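Local coordinates for ribosomal RNA small subunit methyltransferase E (Legionella pneumophila, PDB 5O95), which probably methylates the N3 position of one specific uridine in the 16S rRNA of the assembled small ribosomal subunit, with S-adenosyl-L-methionine as methyl donor, at residues 44-49 against 146-151; 29-34 against 63-68. All blocks are in the same frame, centred on the assembly; numbering follows the deposited sequence.

The two contacts contrast how a small domain is joined to its neighbour with how it is built within itself. Interaction 1 is a contact between domains: the end of a strand of the PUA domain meets a loop of the SPOUT methyltransferase domain, mostly through carbonyls, a carboxamide, one aromatic ring and a bridging water. Interaction 2 lies wholly within the PUA domain, farther from the centre of the chain, and sets a helix against the sheet by valine packing. Both are partly buried: four of eight touching residues are buried in interaction 1, two of six in interaction 2. Both reach the same mixed sheet, meeting where Leu45 CD1 lies 3.9 Å from Val67 CG2.

Interaction 1 (44-49 against 146-151)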
loop_
_atom_site.group_PDB
_atom_site.type_symbol
_atom_site.label_atom_id
_atom_site.label_comp_id
_atom_site.label_asym_id
_atom_site.label_seq_id
_atom_site.Cartn_x
_atom_site.Cartn_y
_atom_site.Cartn_z
ATOM N N THR B 44 -10.963 -19.437 15.281
ATOM C CA THR B 44 -11.452 -18.292 16.031
ATOM C C THR B 44 -12.537 -17.666 15.183
ATOM O O THR B 44 -12.249 -17.111 14.120
ATOM C CB THR B 44 -10.339 -17.283 16.298
ATOM O OG1 THR B 44 -9.290 -17.884 17.072
ATOM C CG2 THR B 44 -10.898 -16.067 17.057
ATOM N N LEU B 45 -13.792 -17.801 15.600
ATOM C CA LEU B 45 -14.853 -17.084 14.915
ATOM C C LEU B 45 -14.956 -15.692 15.513
ATOM O O LEU B 45 -14.617 -15.474 16.669
ATOM C CB LEU B 45 -16.193 -17.794 15.100
ATOM C CG LEU B 45 -16.101 -19.294 14.874
ATOM C CD1 LEU B 45 -17.456 -19.956 15.197
ATOM C CD2 LEU B 45 -15.641 -19.627 13.455
ATOM N N PHE B 46 -15.403 -14.734 14.708
ATOM C CA PHE B 46 -15.761 -13.441 15.261
ATOM C C PHE B 46 -17.024 -12.974 14.562
ATOM O O PHE B 46 -17.321 -13.387 13.438
ATOM C CB PHE B 46 -14.622 -12.418 15.140
ATOM C CG PHE B 46 -14.258 -12.101 13.714
ATOM C CD1 PHE B 46 -13.445 -12.970 13.005
ATOM C CD2 PHE B 46 -14.770 -10.972 13.088
ATOM C CE1 PHE B 46 -13.109 -12.702 11.670
ATOM C CE2 PHE B 46 -14.431 -10.697 11.748
ATOM C CZ PHE B 46 -13.626 -11.575 11.050
ATOM N N ASN B 47 -17.771 -12.101 15.239
ATOM C CA ASN B 47 -19.161 -11.856 14.868
ATOM C C ASN B 47 -19.431 -10.439 14.373
ATOM O O ASN B 47 -20.597 -10.075 14.154
ATOM C CB ASN B 47 -20.112 -12.232 16.017
ATOM C CG ASN B 47 -20.047 -11.265 17.193
ATOM O OD1 ASN B 47 -19.133 -10.440 17.304
ATOM N ND2 ASN B 47 -21.005 -11.412 18.123
ATOM N N GLY B 48 -18.382 -9.650 14.122
ATOM C CA GLY B 48 -18.563 -8.269 13.739
ATOM C C GLY B 48 -18.926 -7.337 14.865
ATOM O O GLY B 48 -19.113 -6.147 14.624
ATOM N N ASP B 49 -19.040 -7.837 16.095
ATOM C CA ASP B 49 -19.350 -7.012 17.246
ATOM C C ASP B 49 -18.277 -7.183 18.320
ATOM O O ASP B 49 -18.554 -7.108 19.519
ATOM C CB ASP B 49 -20.743 -7.344 17.785
ATOM C CG ASP B 49 -21.281 -6.287 18.735
ATOM O OD1 ASP B 49 -20.943 -5.087 18.589
ATOM O OD2 ASP B 49 -22.052 -6.671 19.638
ATOM N N GLY B 146 -7.296 -9.216 11.997
ATOM C CA GLY B 146 -7.678 -9.284 13.398
ATOM C C GLY B 146 -8.794 -8.350 13.816
ATOM O O GLY B 146 -9.200 -8.389 14.980
ATOM N N ARG B 147 -9.328 -7.524 12.912
ATOM C CA ARG B 147 -10.474 -6.697 13.273
ATOM C C ARG B 147 -11.674 -7.591 13.482
ATOM O O ARG B 147 -11.950 -8.474 12.664
ATOM C CB ARG B 147 -10.827 -5.746 12.126
ATOM C CG ARG B 147 -9.867 -4.595 12.074
ATOM C CD ARG B 147 -10.226 -3.708 10.895
ATOM N NE ARG B 147 -11.370 -2.866 11.237
ATOM C CZ ARG B 147 -11.825 -1.872 10.489
ATOM N NH1 ARG B 147 -11.196 -1.566 9.350
ATOM N NH2 ARG B 147 -12.870 -1.151 10.891
ATOM N N ASN B 148 -12.402 -7.322 14.562
ATOM C CA ASN B 148 -13.598 -8.088 14.897
ATOM C C ASN B 148 -14.872 -7.304 14.663
ATOM O O ASN B 148 -15.962 -7.730 15.092
ATOM C CB ASN B 148 -13.506 -8.604 16.330
ATOM C CG ASN B 148 -12.350 -9.547 16.510
ATOM O OD1 ASN B 148 -12.117 -10.391 15.670
ATOM N ND2 ASN B 148 -11.620 -9.410 17.614
ATOM N N GLN B 149 -14.762 -6.220 13.905
ATOM C CA GLN B 149 -15.863 -5.385 13.484
ATOM C C GLN B 149 -15.582 -5.110 12.023
ATOM O O GLN B 149 -14.426 -4.876 11.660
ATOM C CB GLN B 149 -15.846 -4.076 14.268
ATOM C CG GLN B 149 -16.972 -3.123 13.971
ATOM C CD GLN B 149 -17.005 -1.936 14.929
ATOM O OE1 GLN B 149 -16.574 -2.022 16.089
ATOM N NE2 GLN B 149 -17.526 -0.815 14.447
ATOM N N ILE B 150 -16.622 -5.171 11.194
ATOM C CA ILE B 150 -16.492 -4.983 9.752
ATOM C C ILE B 150 -16.699 -3.508 9.426
ATOM O O ILE B 150 -17.674 -2.918 9.890
ATOM C CB ILE B 150 -17.554 -5.806 9.003
ATOM C CG1 ILE B 150 -17.615 -7.244 9.534
ATOM C CG2 ILE B 150 -17.298 -5.723 7.477
ATOM C CD1 ILE B 150 -16.329 -8.015 9.390
ATOM N N PRO B 151 -15.808 -2.877 8.636
ATOM C CA PRO B 151 -16.047 -1.493 8.211
ATOM C C PRO B 151 -17.385 -1.390 7.504
ATOM O O PRO B 151 -17.835 -2.331 6.854
ATOM C CB PRO B 151 -14.907 -1.208 7.210
ATOM C CG PRO B 151 -13.956 -2.328 7.281
ATOM C CD PRO B 151 -14.551 -3.445 8.141
HETATM O O HOH W 1 -19.368 -5.267 12.055
#
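Phe46 meets Arg147, Asn148 and Ile150 of the loop in three different ways. Arg147 O lies over one face of the ring, 3.5 Å from Phe46 CE2, whereas Ile150 CD1 approaches the same CE2 at the ring edge, near its plane, at 4.0 Å. Asn148 comes in at a slant, its amide turned 48° from the ring and its OD1 3.3 Å from Phe46 CB. A chi1 of 63° sets CG between the backbone N and the carbonyl carbon, which turns the ring to the loop. Gly48 CA comes within 3.0 Å of Asn148 O, a close contact without a hydrogen bond. This is a PUA-to-SPOUT domain junction, in which the loop between helix 124-145 and strand 152-158 meets the end of strand 42-46. A water donates to Gly48 O at 2.7 Å and accepts from Ile150 N at 2.9 Å. Asn47 to Asp49 form an Asx turn, with Asn47 OD1 accepting from Asp49 N at 2.9 Å. Asn148 is fixed at both ends of its amide, OD1 by Arg8 and ND2 by Glu52 and Val75 O; Arg8 also makes a cation-pi contact with Phe46. Arg147 pairs with Glu78 and packs on Arg223 of the second subunit.

Interaction 2 (29-34 against 63-68); sequences QHVGVV and KQVFVR
Val65 CG2 lies above the plane of the flat peptide joining Val31 to Gly32, displaced past its nitrogen on the N-H side, 4.0 Å from Gly32 N. The His30 ring, on another side of the helix, has Val34 CB in its plane at the edge.

What remains is aliphatic and shows how a helix can lie close on a strand without any direct hydrogen bond between them. Gly32 is the point of nearest fit: it has no side chain on the face turned to the strand, and Val65 CG2 sits against its N and CA. The two methyls of Val65 divide the work. CG1, anti to the backbone N (chi1 -178°), meets Val31 CG1 at 4.2 Å, while CG2, beside that N, is left for Gly32. At the exposed margin Val33 CG2 touches Lys63 CB, 4.3 Å away, before the extended lysine chain runs off from the helix. There too the backbone of Gln29 passes that of Lys63, with Gln29 N 4.1 Å from Lys63 O and no hydrogen bond between them. Within the helix, Gln29 O accepts from both Val33 N and Val34 N, at 2.9 and 3.0 Å, the second bond marking a wider pi-type turn.

Val31 and Val65 also share Ile57 and Leu23 as neighbours, and Val31 reaches Ile9 and Met37, making a hydrophobic layer between helix and sheet. Helix 25-34 of the PUA domain thus packs against a mixed sheet in which strand 64-74 runs antiparallel between strands 51-61 and 20-22, with Lys63 in the short turn that leads into it from strand 51-61.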
loop_
_atom_site.group_PDB
_atom_site.type_symbol
_atom_site.label_atom_id
_atom_site.label_comp_id
_atom_site.label_asym_id
_atom_site.label_seq_id
_atom_site.Cartn_x
_atom_site.Cartn_y
_atom_site.Cartn_z
ATOM N N GLN B 29 -17.728 -23.773 3.029
ATOM C CA GLN B 29 -16.917 -23.919 1.826
ATOM C C GLN B 29 -15.497 -23.418 2.061
ATOM O O GLN B 29 -14.521 -24.092 1.712
ATOM C CB GLN B 29 -17.579 -23.142 0.679
ATOM C CG GLN B 29 -16.672 -22.871 -0.527
ATOM C CD GLN B 29 -16.376 -24.123 -1.324
ATOM O OE1 GLN B 29 -17.039 -25.149 -1.161
ATOM N NE2 GLN B 29 -15.374 -24.048 -2.195
ATOM N N HIS B 30 -15.369 -22.227 2.648
ATOM C CA HIS B 30 -14.057 -21.660 2.940
ATOM C C HIS B 30 -13.251 -22.573 3.856
ATOM O O HIS B 30 -12.068 -22.830 3.611
ATOM C CB HIS B 30 -14.231 -20.280 3.567
ATOM C CG HIS B 30 -12.946 -19.570 3.849
ATOM N ND1 HIS B 30 -11.792 -19.811 3.137
ATOM C CD2 HIS B 30 -12.641 -18.601 4.744
ATOM C CE1 HIS B 30 -10.827 -19.033 3.593
ATOM N NE2 HIS B 30 -11.315 -18.289 4.568
ATOM N N VAL B 31 -13.876 -23.080 4.926
ATOM C CA VAL B 31 -13.121 -23.829 5.935
ATOM C C VAL B 31 -12.879 -25.273 5.504
ATOM O O VAL B 31 -11.772 -25.806 5.654
ATOM C CB VAL B 31 -13.827 -23.756 7.299
ATOM C CG1 VAL B 31 -13.247 -24.802 8.247
ATOM C CG2 VAL B 31 -13.720 -22.375 7.889
ATOM N N GLY B 32 -13.906 -25.941 4.991
ATOM C CA GLY B 32 -13.797 -27.345 4.665
ATOM C C GLY B 32 -13.152 -27.602 3.317
ATOM O O GLY B 32 -12.402 -28.571 3.168
ATOM N N VAL B 33 -13.416 -26.742 2.332
ATOM C CA VAL B 33 -12.969 -26.987 0.964
ATOM C C VAL B 33 -11.733 -26.167 0.610
ATOM O O VAL B 33 -10.717 -26.725 0.182
ATOM C CB VAL B 33 -14.105 -26.773 -0.056
ATOM C CG1 VAL B 33 -13.593 -26.990 -1.474
ATOM C CG2 VAL B 33 -15.272 -27.704 0.247
ATOM N N VAL B 34 -11.807 -24.841 0.763
ATOM C CA VAL B 34 -10.674 -23.992 0.399
ATOM C C VAL B 34 -9.487 -24.243 1.323
ATOM O O VAL B 34 -8.367 -24.491 0.865
ATOM C CB VAL B 34 -11.079 -22.508 0.371
ATOM C CG1 VAL B 34 -9.863 -21.636 0.059
ATOM C CG2 VAL B 34 -12.180 -22.280 -0.649
ATOM N N LYS B 63 -19.350 -30.310 2.550
ATOM C CA LYS B 63 -19.055 -28.903 2.784
ATOM C C LYS B 63 -19.761 -28.350 4.019
ATOM O O LYS B 63 -19.671 -27.147 4.285
ATOM C CB LYS B 63 -19.378 -28.065 1.546
ATOM C CG LYS B 63 -20.713 -28.389 0.891
ATOM C CD LYS B 63 -20.875 -27.599 -0.407
ATOM C CE LYS B 63 -22.293 -27.679 -0.943
ATOM N NZ LYS B 63 -22.528 -26.673 -2.022
ATOM N N GLN B 64 -20.468 -29.197 4.766
ATOM C CA GLN B 64 -21.001 -28.794 6.056
ATOM C C GLN B 64 -19.894 -28.907 7.091
ATOM O O GLN B 64 -19.223 -29.941 7.183
ATOM C CB GLN B 64 -22.162 -29.692 6.468
ATOM C CG GLN B 64 -23.468 -29.428 5.746
ATOM C CD GLN B 64 -24.587 -30.310 6.274
ATOM O OE1 GLN B 64 -24.556 -31.529 6.111
ATOM N NE2 GLN B 64 -25.572 -29.698 6.925
ATOM N N VAL B 65 -19.692 -27.841 7.853
ATOM C CA VAL B 65 -18.716 -27.823 8.938
ATOM C C VAL B 65 -19.461 -27.481 10.222
ATOM O O VAL B 65 -20.101 -26.423 10.304
ATOM C CB VAL B 65 -17.593 -26.811 8.677
ATOM C CG1 VAL B 65 -16.583 -26.859 9.817
ATOM C CG2 VAL B 65 -16.901 -27.101 7.335
ATOM N N PHE B 66 -19.367 -28.365 11.226
ATOM C CA PHE B 66 -19.939 -28.138 12.551
ATOM C C PHE B 66 -18.818 -27.863 13.552
ATOM O O PHE B 66 -17.899 -28.669 13.689
ATOM C CB PHE B 66 -20.746 -29.356 13.011
ATOM C CG PHE B 66 -21.924 -29.651 12.136
ATOM C CD1 PHE B 66 -21.785 -30.449 11.011
ATOM C CD2 PHE B 66 -23.171 -29.115 12.424
ATOM C CE1 PHE B 66 -22.868 -30.711 10.190
ATOM C CE2 PHE B 66 -24.264 -29.386 11.611
ATOM C CZ PHE B 66 -24.110 -30.177 10.494
ATOM N N VAL B 67 -18.900 -26.737 14.244
ATOM C CA VAL B 67 -17.855 -26.338 15.180
ATOM C C VAL B 67 -18.443 -26.227 16.577
ATOM O O VAL B 67 -19.594 -25.828 16.765
ATOM C CB VAL B 67 -17.128 -25.040 14.766
ATOM C CG1 VAL B 67 -16.710 -25.128 13.308
ATOM C CG2 VAL B 67 -17.983 -23.799 15.044
ATOM N N ARG B 68 -17.633 -26.579 17.563
ATOM C CA ARG B 68 -18.037 -26.527 18.959
ATOM C C ARG B 68 -17.408 -25.284 19.572
ATOM O O ARG B 68 -16.184 -25.132 19.552
ATOM C CB ARG B 68 -17.600 -27.803 19.679
ATOM C CG ARG B 68 -18.011 -27.865 21.151
ATOM C CD ARG B 68 -19.537 -27.931 21.320
ATOM N NE ARG B 68 -20.111 -29.131 20.715
ATOM C CZ ARG B 68 -21.388 -29.488 20.832
ATOM N NH1 ARG B 68 -22.222 -28.726 21.525
ATOM N NH2 ARG B 68 -21.833 -30.597 20.250
#